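Local coordinates for putative immunoglobulin-blocking virulence protein (Mycoplasma mycoides subsp. capri, PDB 7ADK), which probably blocks immunoglobulins as a mycoplasma virulence factor, here in complex with a lipoprotein chain, at residues Leu504-Asn509 against Lys513-Asn518; Ile549-Leu554 against Glu583-Gly588; Asp365-Gly370 against Thr530-Val535. All blocks are in the same frame, centred on the assembly; numbering follows the deposited sequence.

Contact 1: Leu504-Asn509 against Lys513-Asn518; sequences LYTSGN and KAWSYN
The indole NE1 of Trp515 donates to the backbone O of Asn509 at 3.0 Å, with a nearly straight N-H...O angle of 175°. The oxygen lies at the ring edge, in the indole plane. Seen from Asn509, the N-H comes in within the carbonyl plane at a C=O...N angle of 142°, so a lone pair of the oxygen is used. The buried indole nitrogen thereby has an acceptor, and the bond sets the turn of the ring. With CG of Trp515 anti to the carbonyl carbon and beside the backbone N (chi1 -85°), this torsion places the ring against Thr506 and the Asn509 carbonyl. Thr506 meets it from the opposite direction: its methyl CG2 sits 3.3 Å from CZ2 of Trp515 and approaches the six-membered ring obliquely. Segment 504-509 runs off the end of strand 502-506 in a mixed eight-strand sheet, and 513-518 leads into the short, weakly bonded strand at about 516-517, which lies at one edge, within this chain, of a five-strand parallel sheet and pairs with 553-555. Trp515 lies where the two sheets meet and also packs on Phe481, Thr486 and Ile549. While the methyl of Thr506 touches the indole, its OG1 accepts from the backbone N of Gly508 at 3.3 Å, closing an ST turn just where the strand ends, and it also pairs with the hydroxyl of Ser510. Asn509 is held at both backbone ends, since Asp483 takes its N-H while Trp515 uses its O. Its side-chain OD1 binds the backbone N of Leu511, and the residue packs on Tyr649 of the lipoprotein chain. Ahead of Trp515, an inverse gamma turn is centred on Ala514, with a weak 3.1 Å bond from Trp515 N to Lys513 O.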
ATOM      1  N   LEU A 504      -6.668 -12.303 -21.907  1.00 50.59           N
ATOM      2  CA  LEU A 504      -6.715 -12.029 -20.476  1.00 50.59           C
ATOM      3  C   LEU A 504      -5.852 -10.796 -20.219  1.00 50.59           C
ATOM      4  O   LEU A 504      -4.626 -10.886 -20.247  1.00 50.59           O
ATOM      5  CB  LEU A 504      -6.285 -13.278 -19.677  1.00 50.59           C
ATOM      6  CG  LEU A 504      -7.061 -14.564 -19.988  1.00 50.59           C
ATOM      7  CD1 LEU A 504      -6.669 -15.660 -19.020  1.00 50.59           C
ATOM      8  CD2 LEU A 504      -8.565 -14.388 -19.892  1.00 50.59           C
ATOM      9  N   TYR A 505      -6.493  -9.651 -20.024  1.00 51.42           N
ATOM     10  CA  TYR A 505      -5.883  -8.320 -20.009  1.00 51.42           C
ATOM     11  C   TYR A 505      -6.149  -7.603 -18.684  1.00 51.42           C
ATOM     12  O   TYR A 505      -7.167  -7.830 -18.044  1.00 51.42           O
ATOM     13  CB  TYR A 505      -6.445  -7.458 -21.158  1.00 51.42           C
ATOM     14  CG  TYR A 505      -6.085  -7.777 -22.600  1.00 51.42           C
ATOM     15  CD1 TYR A 505      -4.749  -7.992 -22.984  1.00 51.42           C
ATOM     16  CD2 TYR A 505      -7.079  -7.701 -23.590  1.00 51.42           C
ATOM     17  CE1 TYR A 505      -4.407  -8.126 -24.343  1.00 51.42           C
ATOM     18  CE2 TYR A 505      -6.738  -7.789 -24.948  1.00 51.42           C
ATOM     19  CZ  TYR A 505      -5.400  -8.002 -25.331  1.00 51.42           C
ATOM     20  OH  TYR A 505      -5.087  -8.049 -26.649  1.00 51.42           O
ATOM     21  N   THR A 506      -5.290  -6.663 -18.306  1.00 52.42           N
ATOM     22  CA  THR A 506      -5.578  -5.669 -17.253  1.00 52.42           C
ATOM     23  C   THR A 506      -5.007  -4.322 -17.662  1.00 52.42           C
ATOM     24  O   THR A 506      -4.095  -4.272 -18.479  1.00 52.42           O
ATOM     25  CB  THR A 506      -5.000  -5.993 -15.855  1.00 52.42           C
ATOM     26  OG1 THR A 506      -3.620  -5.769 -15.765  1.00 52.42           O
ATOM     27  CG2 THR A 506      -5.156  -7.428 -15.425  1.00 52.42           C
ATOM     28  N   SER A 507      -5.490  -3.242 -17.052  1.00 57.18           N
ATOM     29  CA  SER A 507      -4.860  -1.918 -17.129  1.00 57.18           C
ATOM     30  C   SER A 507      -4.129  -1.546 -15.828  1.00 57.18           C
ATOM     31  O   SER A 507      -4.107  -0.377 -15.445  1.00 57.18           O
ATOM     32  CB  SER A 507      -5.874  -0.859 -17.581  1.00 57.18           C
ATOM     33  OG  SER A 507      -6.526  -1.238 -18.787  1.00 57.18           O
ATOM     34  N   GLY A 508      -3.588  -2.537 -15.106  1.00 60.31           N
ATOM     35  CA  GLY A 508      -2.882  -2.398 -13.820  1.00 60.31           C
ATOM     36  C   GLY A 508      -1.571  -3.189 -13.757  1.00 60.31           C
ATOM     37  O   GLY A 508      -0.943  -3.406 -14.790  1.00 60.31           O
ATOM     38  N   ASN A 509      -1.130  -3.628 -12.576  1.00 59.01           N
ATOM     39  CA  ASN A 509       0.052  -4.481 -12.429  1.00 59.01           C
ATOM     40  C   ASN A 509      -0.260  -5.942 -12.788  1.00 59.01           C
ATOM     41  O   ASN A 509      -0.927  -6.657 -12.047  1.00 59.01           O
ATOM     42  CB  ASN A 509       0.622  -4.346 -11.010  1.00 59.01           C
ATOM     43  CG  ASN A 509       1.831  -5.235 -10.748  1.00 59.01           C
ATOM     44  OD1 ASN A 509       2.293  -6.001 -11.575  1.00 59.01           O
ATOM     45  ND2 ASN A 509       2.386  -5.182  -9.566  1.00 59.01           N
ATOM     46  N   LYS A 513       1.797 -11.520  -7.793  1.00 58.08           N
ATOM     47  CA  LYS A 513       1.768 -12.975  -7.490  1.00 58.08           C
ATOM     48  C   LYS A 513       0.361 -13.533  -7.273  1.00 58.08           C
ATOM     49  O   LYS A 513       0.096 -14.679  -7.613  1.00 58.08           O
ATOM     50  CB  LYS A 513       2.655 -13.291  -6.278  1.00 58.08           C
ATOM     51  CG  LYS A 513       4.144 -13.133  -6.591  1.00 58.08           C
ATOM     52  CD  LYS A 513       4.978 -13.442  -5.348  1.00 58.08           C
ATOM     53  CE  LYS A 513       6.464 -13.346  -5.685  1.00 58.08           C
ATOM     54  NZ  LYS A 513       7.309 -13.586  -4.501  1.00 58.08           N
ATOM     55  N   ALA A 514      -0.550 -12.717  -6.768  1.00 57.44           N
ATOM     56  CA  ALA A 514      -1.986 -12.969  -6.758  1.00 57.44           C
ATOM     57  C   ALA A 514      -2.623 -12.695  -8.135  1.00 57.44           C
ATOM     58  O   ALA A 514      -3.468 -11.829  -8.260  1.00 57.44           O
ATOM     59  CB  ALA A 514      -2.617 -12.136  -5.635  1.00 57.44           C
ATOM     60  N   TRP A 515      -2.212 -13.408  -9.173  1.00 54.42           N
ATOM     61  CA  TRP A 515      -2.939 -13.600 -10.428  1.00 54.42           C
ATOM     62  C   TRP A 515      -2.995 -15.103 -10.661  1.00 54.42           C
ATOM     63  O   TRP A 515      -1.955 -15.760 -10.747  1.00 54.42           O
ATOM     64  CB  TRP A 515      -2.263 -12.910 -11.626  1.00 54.42           C
ATOM     65  CG  TRP A 515      -2.586 -11.468 -11.834  1.00 54.42           C
ATOM     66  CD1 TRP A 515      -1.715 -10.440 -11.754  1.00 54.42           C
ATOM     67  CD2 TRP A 515      -3.858 -10.880 -12.225  1.00 54.42           C
ATOM     68  NE1 TRP A 515      -2.371  -9.253 -11.981  1.00 54.42           N
ATOM     69  CE2 TRP A 515      -3.709  -9.467 -12.212  1.00 54.42           C
ATOM     70  CE3 TRP A 515      -5.126 -11.390 -12.570  1.00 54.42           C
ATOM     71  CZ2 TRP A 515      -4.796  -8.613 -12.391  1.00 54.42           C
ATOM     72  CZ3 TRP A 515      -6.210 -10.534 -12.826  1.00 54.42           C
ATOM     73  CH2 TRP A 515      -6.052  -9.149 -12.697  1.00 54.42           C
ATOM     74  N   SER A 516      -4.198 -15.658 -10.787  1.00 56.15           N
ATOM     75  CA  SER A 516      -4.389 -17.096 -10.978  1.00 56.15           C
ATOM     76  C   SER A 516      -5.293 -17.384 -12.166  1.00 56.15           C
ATOM     77  O   SER A 516      -6.152 -16.578 -12.504  1.00 56.15           O
ATOM     78  CB  SER A 516      -5.021 -17.720  -9.747  1.00 56.15           C
ATOM     79  OG  SER A 516      -4.430 -17.342  -8.536  1.00 56.15           O
ATOM     80  N   TYR A 517      -5.173 -18.568 -12.738  1.00 54.89           N
ATOM     81  CA  TYR A 517      -6.182 -19.140 -13.615  1.00 54.89           C
ATOM     82  C   TYR A 517      -6.449 -20.572 -13.177  1.00 54.89           C
ATOM     83  O   TYR A 517      -5.579 -21.244 -12.620  1.00 54.89           O
ATOM     84  CB  TYR A 517      -5.762 -19.024 -15.087  1.00 54.89           C
ATOM     85  CG  TYR A 517      -4.564 -19.848 -15.518  1.00 54.89           C
ATOM     86  CD1 TYR A 517      -3.273 -19.389 -15.237  1.00 54.89           C
ATOM     87  CD2 TYR A 517      -4.728 -21.051 -16.224  1.00 54.89           C
ATOM     88  CE1 TYR A 517      -2.145 -20.107 -15.664  1.00 54.89           C
ATOM     89  CE2 TYR A 517      -3.603 -21.786 -16.640  1.00 54.89           C
ATOM     90  CZ  TYR A 517      -2.306 -21.304 -16.379  1.00 54.89           C
ATOM     91  OH  TYR A 517      -1.224 -21.957 -16.854  1.00 54.89           O
ATOM     92  N   ASN A 518      -7.663 -21.045 -13.421  1.00 59.42           N
ATOM     93  CA  ASN A 518      -7.943 -22.468 -13.344  1.00 59.42           C
ATOM     94  C   ASN A 518      -7.511 -23.095 -14.678  1.00 59.42           C
ATOM     95  O   ASN A 518      -8.029 -22.692 -15.716  1.00 59.42           O
ATOM     96  CB  ASN A 518      -9.424 -22.680 -13.010  1.00 59.42           C
ATOM     97  CG  ASN A 518      -9.735 -24.107 -12.614  1.00 59.42           C
ATOM     98  OD1 ASN A 518      -9.206 -25.052 -13.159  1.00 59.42           O
ATOM     99  ND2 ASN A 518     -10.593 -24.310 -11.657  1.00 59.42           N
TER

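Contact 2: Ile549-Leu554 against Glu583-Gly588; sequences ITFNTL and EPFFQG
Phe551 and Phe585 bring ring carbons together at an oblique angle, CD2 of Phe551 lying 3.5 Å from CZ of Phe585. The ring planes are inclined by 60° and the centroids lie 5.5 Å apart, so the rings meet at a slant. Beside the rings, the backbones touch as well: CA of Gly588 makes a bent CA-H...O contact with the O of Phe551, with 3.4 Å between the heavy atoms and 139° at the hydrogen. Gly588 has positive phi, a conformation that suits a glycine. Phe585 reaches the other ring because its CG stands anti to the backbone N (chi1 -176°). Both segments belong to a beta-alpha-beta crossover of the parallel sheet: the chain runs from strand 553-555 through helix 567-579 and the loop holding 583-588 to the neighbouring parallel strand 608-610. In the next shell, CG2 of Ile549 lies 3.4 Å above the plane of the Phe551 ring, over its centre. Tyr517 meets Phe551 edge-to-face and also touches the Phe585 ring, while Leu504 packs on both phenylalanines. CD1 of Phe585 rests over a face of Phe586, offset toward the rim, and Phe586 packs on Met575 and Val576 of helix 567-579. Farther out, Gln587 O is bonded to the hydroxyl of Ser604, and a salt bridge joins Glu583 to Arg580.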
ATOM      1  N   ILE A 549      -1.878 -10.579 -18.891  1.00 53.92           N
ATOM      2  CA  ILE A 549      -1.472 -10.994 -17.540  1.00 53.92           C
ATOM      3  C   ILE A 549      -0.366 -12.053 -17.613  1.00 53.92           C
ATOM      4  O   ILE A 549      -0.411 -12.960 -18.443  1.00 53.92           O
ATOM      5  CB  ILE A 549      -2.677 -11.469 -16.703  1.00 53.92           C
ATOM      6  CG1 ILE A 549      -3.721 -10.376 -16.472  1.00 53.92           C
ATOM      7  CG2 ILE A 549      -2.262 -11.984 -15.332  1.00 53.92           C
ATOM      8  CD1 ILE A 549      -5.129 -10.930 -16.334  1.00 53.92           C
ATOM      9  N   THR A 550       0.616 -11.977 -16.715  1.00 55.51           N
ATOM     10  CA  THR A 550       1.542 -13.078 -16.426  1.00 55.51           C
ATOM     11  C   THR A 550       0.980 -13.903 -15.277  1.00 55.51           C
ATOM     12  O   THR A 550       0.700 -13.375 -14.202  1.00 55.51           O
ATOM     13  CB  THR A 550       2.935 -12.567 -16.048  1.00 55.51           C
ATOM     14  OG1 THR A 550       3.521 -11.945 -17.153  1.00 55.51           O
ATOM     15  CG2 THR A 550       3.894 -13.675 -15.638  1.00 55.51           C
ATOM     16  N   PHE A 551       0.840 -15.206 -15.491  1.00 54.58           N
ATOM     17  CA  PHE A 551       0.362 -16.134 -14.483  1.00 54.58           C
ATOM     18  C   PHE A 551       1.461 -17.100 -14.070  1.00 54.58           C
ATOM     19  O   PHE A 551       1.920 -17.905 -14.871  1.00 54.58           O
ATOM     20  CB  PHE A 551      -0.829 -16.905 -15.040  1.00 54.58           C
ATOM     21  CG  PHE A 551      -2.027 -16.062 -15.398  1.00 54.58           C
ATOM     22  CD1 PHE A 551      -2.960 -15.730 -14.412  1.00 54.58           C
ATOM     23  CD2 PHE A 551      -2.231 -15.648 -16.719  1.00 54.58           C
ATOM     24  CE1 PHE A 551      -4.109 -15.007 -14.750  1.00 54.58           C
ATOM     25  CE2 PHE A 551      -3.377 -14.921 -17.055  1.00 54.58           C
ATOM     26  CZ  PHE A 551      -4.318 -14.603 -16.071  1.00 54.58           C
ATOM     27  N   ASN A 552       1.844 -17.084 -12.799  1.00 52.90           N
ATOM     28  CA  ASN A 552       2.694 -18.114 -12.207  1.00 52.90           C
ATOM     29  C   ASN A 552       1.923 -19.053 -11.253  1.00 52.90           C
ATOM     30  O   ASN A 552       2.532 -19.923 -10.646  1.00 52.90           O
ATOM     31  CB  ASN A 552       3.929 -17.440 -11.578  1.00 52.90           C
ATOM     32  CG  ASN A 552       5.210 -18.200 -11.860  1.00 52.90           C
ATOM     33  OD1 ASN A 552       5.378 -19.354 -11.506  1.00 52.90           O
ATOM     34  ND2 ASN A 552       6.156 -17.603 -12.523  1.00 52.90           N
ATOM     35  N   THR A 553       0.599 -18.913 -11.133  1.00 53.38           N
ATOM     36  CA  THR A 553      -0.269 -19.705 -10.239  1.00 53.38           C
ATOM     37  C   THR A 553      -1.277 -20.527 -11.027  1.00 53.38           C
ATOM     38  O   THR A 553      -1.912 -20.013 -11.939  1.00 53.38           O
ATOM     39  CB  THR A 553      -1.034 -18.820  -9.237  1.00 53.38           C
ATOM     40  OG1 THR A 553      -0.137 -18.153  -8.406  1.00 53.38           O
ATOM     41  CG2 THR A 553      -1.964 -19.573  -8.296  1.00 53.38           C
ATOM     42  N   LEU A 554      -1.482 -21.776 -10.604  1.00 51.28           N
ATOM     43  CA  LEU A 554      -2.646 -22.585 -10.939  1.00 51.28           C
ATOM     44  C   LEU A 554      -3.583 -22.651  -9.726  1.00 51.28           C
ATOM     45  O   LEU A 554      -3.163 -23.081  -8.658  1.00 51.28           O
ATOM     46  CB  LEU A 554      -2.196 -23.993 -11.356  1.00 51.28           C
ATOM     47  CG  LEU A 554      -1.209 -24.071 -12.520  1.00 51.28           C
ATOM     48  CD1 LEU A 554      -0.953 -25.527 -12.868  1.00 51.28           C
ATOM     49  CD2 LEU A 554      -1.748 -23.354 -13.740  1.00 51.28           C
ATOM     50  N   GLU A 583       3.243 -24.431 -25.770  1.00 63.58           N
ATOM     51  CA  GLU A 583       2.604 -23.134 -26.005  1.00 63.58           C
ATOM     52  C   GLU A 583       3.075 -22.062 -25.006  1.00 63.58           C
ATOM     53  O   GLU A 583       3.207 -22.366 -23.824  1.00 63.58           O
ATOM     54  CB  GLU A 583       1.082 -23.228 -25.856  1.00 63.58           C
ATOM     55  CG  GLU A 583       0.389 -24.314 -26.682  1.00 63.58           C
ATOM     56  CD  GLU A 583      -1.119 -24.391 -26.397  1.00 63.58           C
ATOM     57  OE1 GLU A 583      -1.733 -23.338 -26.106  1.00 63.58           O
ATOM     58  OE2 GLU A 583      -1.711 -25.482 -26.497  1.00 63.58           O
ATOM     59  N   PRO A 584       3.232 -20.785 -25.402  1.00 59.00           N
ATOM     60  CA  PRO A 584       3.766 -19.745 -24.521  1.00 59.00           C
ATOM     61  C   PRO A 584       2.961 -19.432 -23.254  1.00 59.00           C
ATOM     62  O   PRO A 584       3.536 -19.081 -22.234  1.00 59.00           O
ATOM     63  CB  PRO A 584       3.844 -18.496 -25.383  1.00 59.00           C
ATOM     64  CG  PRO A 584       3.909 -19.006 -26.811  1.00 59.00           C
ATOM     65  CD  PRO A 584       3.096 -20.287 -26.761  1.00 59.00           C
ATOM     66  N   PHE A 585       1.631 -19.534 -23.279  1.00 53.69           N
ATOM     67  CA  PHE A 585       0.795 -19.190 -22.115  1.00 53.69           C
ATOM     68  C   PHE A 585       0.997 -20.165 -20.954  1.00 53.69           C
ATOM     69  O   PHE A 585       1.043 -19.779 -19.789  1.00 53.69           O
ATOM     70  CB  PHE A 585      -0.688 -19.133 -22.507  1.00 53.69           C
ATOM     71  CG  PHE A 585      -1.595 -18.678 -21.378  1.00 53.69           C
ATOM     72  CD1 PHE A 585      -2.212 -19.615 -20.531  1.00 53.69           C
ATOM     73  CD2 PHE A 585      -1.778 -17.307 -21.136  1.00 53.69           C
ATOM     74  CE1 PHE A 585      -3.003 -19.183 -19.462  1.00 53.69           C
ATOM     75  CE2 PHE A 585      -2.571 -16.880 -20.066  1.00 53.69           C
ATOM     76  CZ  PHE A 585      -3.187 -17.817 -19.229  1.00 53.69           C
ATOM     77  N   PHE A 586       1.149 -21.452 -21.252  1.00 55.08           N
ATOM     78  CA  PHE A 586       1.344 -22.503 -20.249  1.00 55.08           C
ATOM     79  C   PHE A 586       2.767 -22.565 -19.679  1.00 55.08           C
ATOM     80  O   PHE A 586       3.048 -23.386 -18.813  1.00 55.08           O
ATOM     81  CB  PHE A 586       0.850 -23.841 -20.806  1.00 55.08           C
ATOM     82  CG  PHE A 586      -0.628 -23.810 -21.106  1.00 55.08           C
ATOM     83  CD1 PHE A 586      -1.555 -23.611 -20.076  1.00 55.08           C
ATOM     84  CD2 PHE A 586      -1.080 -23.854 -22.426  1.00 55.08           C
ATOM     85  CE1 PHE A 586      -2.923 -23.495 -20.359  1.00 55.08           C
ATOM     86  CE2 PHE A 586      -2.439 -23.712 -22.716  1.00 55.08           C
ATOM     87  CZ  PHE A 586      -3.368 -23.540 -21.686  1.00 55.08           C
ATOM     88  N   GLN A 587       3.651 -21.667 -20.108  1.00 60.10           N
ATOM     89  CA  GLN A 587       5.028 -21.577 -19.628  1.00 60.10           C
ATOM     90  C   GLN A 587       5.219 -20.615 -18.454  1.00 60.10           C
ATOM     91  O   GLN A 587       6.302 -20.534 -17.890  1.00 60.10           O
ATOM     92  CB  GLN A 587       5.952 -21.227 -20.793  1.00 60.10           C
ATOM     93  CG  GLN A 587       6.025 -22.403 -21.772  1.00 60.10           C
ATOM     94  CD  GLN A 587       6.499 -22.025 -23.158  1.00 60.10           C
ATOM     95  OE1 GLN A 587       7.071 -20.982 -23.412  1.00 60.10           O
ATOM     96  NE2 GLN A 587       6.298 -22.889 -24.114  1.00 60.10           N
ATOM     97  N   GLY A 588       4.202 -19.870 -18.043  1.00 57.54           N
ATOM     98  CA  GLY A 588       4.361 -18.827 -17.033  1.00 57.54           C
ATOM     99  C   GLY A 588       5.218 -17.648 -17.504  1.00 57.54           C
ATOM    100  O   GLY A 588       5.396 -17.435 -18.698  1.00 57.54           O
TER

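Contact 3: Asp365-Gly370 against Thr530-Val535; sequences DRIANG and TIDYNV
Ile367 carries this contact for segment 365-370, laying its terminal methyl CD1 against two polar residues of the loop 530-535. CG1 lies anti to the carbonyl carbon (chi1 -61°), and the extended chain carries CD1 to 3.8 Å from CB of Asp532 and close to ND2 of Asn534. Ile367 and Asp532 run antiparallel alongside each other, with CG1 of Ile367 4.0 Å from OD2 of Asp532, and the Asn534 amide meets the methyl head-on from the loop. The polar ends it touches are engaged elsewhere: OD2 of Asp532 forms salt bridges with Arg352 and Arg362 and hydrogen bonds with Tyr505 OH and Asn529 ND2, and ND2 of Asn534 donates to the O of Arg362. The two arginines would probably favour the charged form of this buried carboxylate. Next along the helix, Ala368 O accepts from NH2 of Arg450. The last helical turn is tied by Asn369 N to Asp365 O at 3.1 Å. Gly370, with positive phi, then closes the helix as the C-prime residue of a Schellman motif, in which Thr371 N turns back to Arg366 O. Helix 364-369 thus lies against the irregular loop ahead of strand 547-548, the strand to which Asp532 is bonded through the backbone of Arg548, while helix 339-351 packs on Ile531 of the same loop.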
ATOM      1  N   ASP A 365      -2.508   1.630 -26.471  1.00 57.02           N
ATOM      2  CA  ASP A 365      -3.591   2.406 -27.100  1.00 57.02           C
ATOM      3  C   ASP A 365      -4.370   1.586 -28.137  1.00 57.02           C
ATOM      4  O   ASP A 365      -5.594   1.686 -28.206  1.00 57.02           O
ATOM      5  CB  ASP A 365      -3.049   3.694 -27.741  1.00 57.02           C
ATOM      6  CG  ASP A 365      -2.806   4.873 -26.783  1.00 57.02           C
ATOM      7  OD1 ASP A 365      -2.954   4.732 -25.549  1.00 57.02           O
ATOM      8  OD2 ASP A 365      -2.468   5.979 -27.271  1.00 57.02           O
ATOM      9  N   ARG A 366      -3.694   0.720 -28.903  1.00 57.27           N
ATOM     10  CA  ARG A 366      -4.330  -0.250 -29.808  1.00 57.27           C
ATOM     11  C   ARG A 366      -5.150  -1.273 -29.038  1.00 57.27           C
ATOM     12  O   ARG A 366      -6.260  -1.595 -29.442  1.00 57.27           O
ATOM     13  CB  ARG A 366      -3.314  -0.986 -30.693  1.00 57.27           C
ATOM     14  CG  ARG A 366      -2.844  -0.224 -31.938  1.00 57.27           C
ATOM     15  CD  ARG A 366      -2.454  -1.235 -33.023  1.00 57.27           C
ATOM     16  NE  ARG A 366      -1.971  -0.631 -34.271  1.00 57.27           N
ATOM     17  CZ  ARG A 366      -2.678  -0.221 -35.300  1.00 57.27           C
ATOM     18  NH1 ARG A 366      -2.086   0.109 -36.397  1.00 57.27           N
ATOM     19  NH2 ARG A 366      -3.969  -0.124 -35.274  1.00 57.27           N
ATOM     20  N   ILE A 367      -4.613  -1.789 -27.935  1.00 53.57           N
ATOM     21  CA  ILE A 367      -5.301  -2.755 -27.082  1.00 53.57           C
ATOM     22  C   ILE A 367      -6.519  -2.108 -26.421  1.00 53.57           C
ATOM     23  O   ILE A 367      -7.593  -2.685 -26.466  1.00 53.57           O
ATOM     24  CB  ILE A 367      -4.361  -3.383 -26.036  1.00 53.57           C
ATOM     25  CG1 ILE A 367      -3.184  -4.153 -26.653  1.00 53.57           C
ATOM     26  CG2 ILE A 367      -5.146  -4.362 -25.157  1.00 53.57           C
ATOM     27  CD1 ILE A 367      -2.044  -4.336 -25.655  1.00 53.57           C
ATOM     28  N   ALA A 368      -6.414  -0.911 -25.849  1.00 54.35           N
ATOM     29  CA  ALA A 368      -7.545  -0.278 -25.187  1.00 54.35           C
ATOM     30  C   ALA A 368      -8.690   0.069 -26.153  1.00 54.35           C
ATOM     31  O   ALA A 368      -9.842  -0.269 -25.882  1.00 54.35           O
ATOM     32  CB  ALA A 368      -7.044   0.944 -24.420  1.00 54.35           C
ATOM     33  N   ASN A 369      -8.390   0.698 -27.295  1.00 57.49           N
ATOM     34  CA  ASN A 369      -9.354   1.059 -28.335  1.00 57.49           C
ATOM     35  C   ASN A 369      -9.845  -0.137 -29.165  1.00 57.49           C
ATOM     36  O   ASN A 369     -10.849  -0.026 -29.861  1.00 57.49           O
ATOM     37  CB  ASN A 369      -8.733   2.118 -29.257  1.00 57.49           C
ATOM     38  CG  ASN A 369      -8.417   3.464 -28.630  1.00 57.49           C
ATOM     39  OD1 ASN A 369      -7.765   4.296 -29.238  1.00 57.49           O
ATOM     40  ND2 ASN A 369      -8.864   3.772 -27.437  1.00 57.49           N
ATOM     41  N   GLY A 370      -9.176  -1.284 -29.103  1.00 59.13           N
ATOM     42  CA  GLY A 370      -9.549  -2.476 -29.849  1.00 59.13           C
ATOM     43  C   GLY A 370      -9.218  -2.407 -31.337  1.00 59.13           C
ATOM     44  O   GLY A 370     -10.045  -2.810 -32.151  1.00 59.13           O
ATOM     45  N   THR A 530      -0.774 -14.185 -25.696  1.00 58.87           N
ATOM     46  CA  THR A 530       0.514 -14.166 -24.988  1.00 58.87           C
ATOM     47  C   THR A 530       1.486 -13.132 -25.566  1.00 58.87           C
ATOM     48  O   THR A 530       2.487 -12.767 -24.950  1.00 58.87           O
ATOM     49  CB  THR A 530       1.083 -15.585 -25.088  1.00 58.87           C
ATOM     50  OG1 THR A 530       2.204 -15.733 -24.249  1.00 58.87           O
ATOM     51  CG2 THR A 530       1.465 -15.969 -26.524  1.00 58.87           C
ATOM     52  N   ILE A 531       1.161 -12.652 -26.763  1.00 58.71           N
ATOM     53  CA  ILE A 531       1.677 -11.429 -27.387  1.00 58.71           C
ATOM     54  C   ILE A 531       0.953 -10.249 -26.704  1.00 58.71           C
ATOM     55  O   ILE A 531       0.236 -10.467 -25.737  1.00 58.71           O
ATOM     56  CB  ILE A 531       1.466 -11.569 -28.918  1.00 58.71           C
ATOM     57  CG1 ILE A 531       2.274 -12.779 -29.439  1.00 58.71           C
ATOM     58  CG2 ILE A 531       1.857 -10.334 -29.732  1.00 58.71           C
ATOM     59  CD1 ILE A 531       1.933 -13.238 -30.844  1.00 58.71           C
ATOM     60  N   ASP A 532       1.115  -8.998 -27.120  1.00 57.50           N
ATOM     61  CA  ASP A 532       0.490  -7.851 -26.446  1.00 57.50           C
ATOM     62  C   ASP A 532       0.963  -7.701 -24.985  1.00 57.50           C
ATOM     63  O   ASP A 532       0.221  -7.321 -24.082  1.00 57.50           O
ATOM     64  CB  ASP A 532      -1.042  -7.828 -26.633  1.00 57.50           C
ATOM     65  CG  ASP A 532      -1.569  -7.797 -28.069  1.00 57.50           C
ATOM     66  OD1 ASP A 532      -0.793  -7.806 -29.051  1.00 57.50           O
ATOM     67  OD2 ASP A 532      -2.812  -7.811 -28.220  1.00 57.50           O
ATOM     68  N   TYR A 533       2.231  -8.033 -24.748  1.00 57.85           N
ATOM     69  CA  TYR A 533       2.955  -7.894 -23.490  1.00 57.85           C
ATOM     70  C   TYR A 533       3.680  -6.547 -23.429  1.00 57.85           C
ATOM     71  O   TYR A 533       4.656  -6.320 -24.150  1.00 57.85           O
ATOM     72  CB  TYR A 533       3.930  -9.060 -23.379  1.00 57.85           C
ATOM     73  CG  TYR A 533       4.897  -8.990 -22.224  1.00 57.85           C
ATOM     74  CD1 TYR A 533       4.508  -9.428 -20.951  1.00 57.85           C
ATOM     75  CD2 TYR A 533       6.208  -8.538 -22.442  1.00 57.85           C
ATOM     76  CE1 TYR A 533       5.449  -9.477 -19.910  1.00 57.85           C
ATOM     77  CE2 TYR A 533       7.149  -8.591 -21.405  1.00 57.85           C
ATOM     78  CZ  TYR A 533       6.780  -9.087 -20.143  1.00 57.85           C
ATOM     79  OH  TYR A 533       7.693  -9.178 -19.149  1.00 57.85           O
ATOM     80  N   ASN A 534       3.200  -5.646 -22.572  1.00 55.65           N
ATOM     81  CA  ASN A 534       3.543  -4.226 -22.582  1.00 55.65           C
ATOM     82  C   ASN A 534       4.038  -3.736 -21.209  1.00 55.65           C
ATOM     83  O   ASN A 534       3.638  -2.670 -20.744  1.00 55.65           O
ATOM     84  CB  ASN A 534       2.360  -3.428 -23.162  1.00 55.65           C
ATOM     85  CG  ASN A 534       2.132  -3.614 -24.646  1.00 55.65           C
ATOM     86  OD1 ASN A 534       3.003  -3.932 -25.417  1.00 55.65           O
ATOM     87  ND2 ASN A 534       0.959  -3.387 -25.105  1.00 55.65           N
ATOM     88  N   VAL A 535       4.922  -4.494 -20.547  1.00 59.62           N
ATOM     89  CA  VAL A 535       5.510  -4.114 -19.250  1.00 59.62           C
ATOM     90  C   VAL A 535       6.962  -3.655 -19.411  1.00 59.62           C
ATOM     91  O   VAL A 535       7.805  -4.358 -19.960  1.00 59.62           O
ATOM     92  CB  VAL A 535       5.329  -5.199 -18.165  1.00 59.62           C
ATOM     93  CG1 VAL A 535       3.902  -5.738 -18.138  1.00 59.62           C
ATOM     94  CG2 VAL A 535       6.252  -6.388 -18.304  1.00 59.62           C
TER

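Contact 1 touches both of the others, its centre about 10 Å from that of contact 2 and about 14 Å from that of contact 3. Leu504 O and Ile549 N probably form a hydrogen bond (3.1 Å) that ties contact 1 to contact 2, and strands 516-517 and 553-555 run side by side in one parallel sheet. Tyr505 OH, 2.8 Å from Asp532 OD2, likewise connects contact 1 to contact 3, and the Tyr505 ring packs on Ile367. Contacts 2 and 3, about 17 Å apart between centres, meet where Pro584 packs on Thr530. Of the three, contact 1 alone reaches the lipoprotein chain, through Asn509.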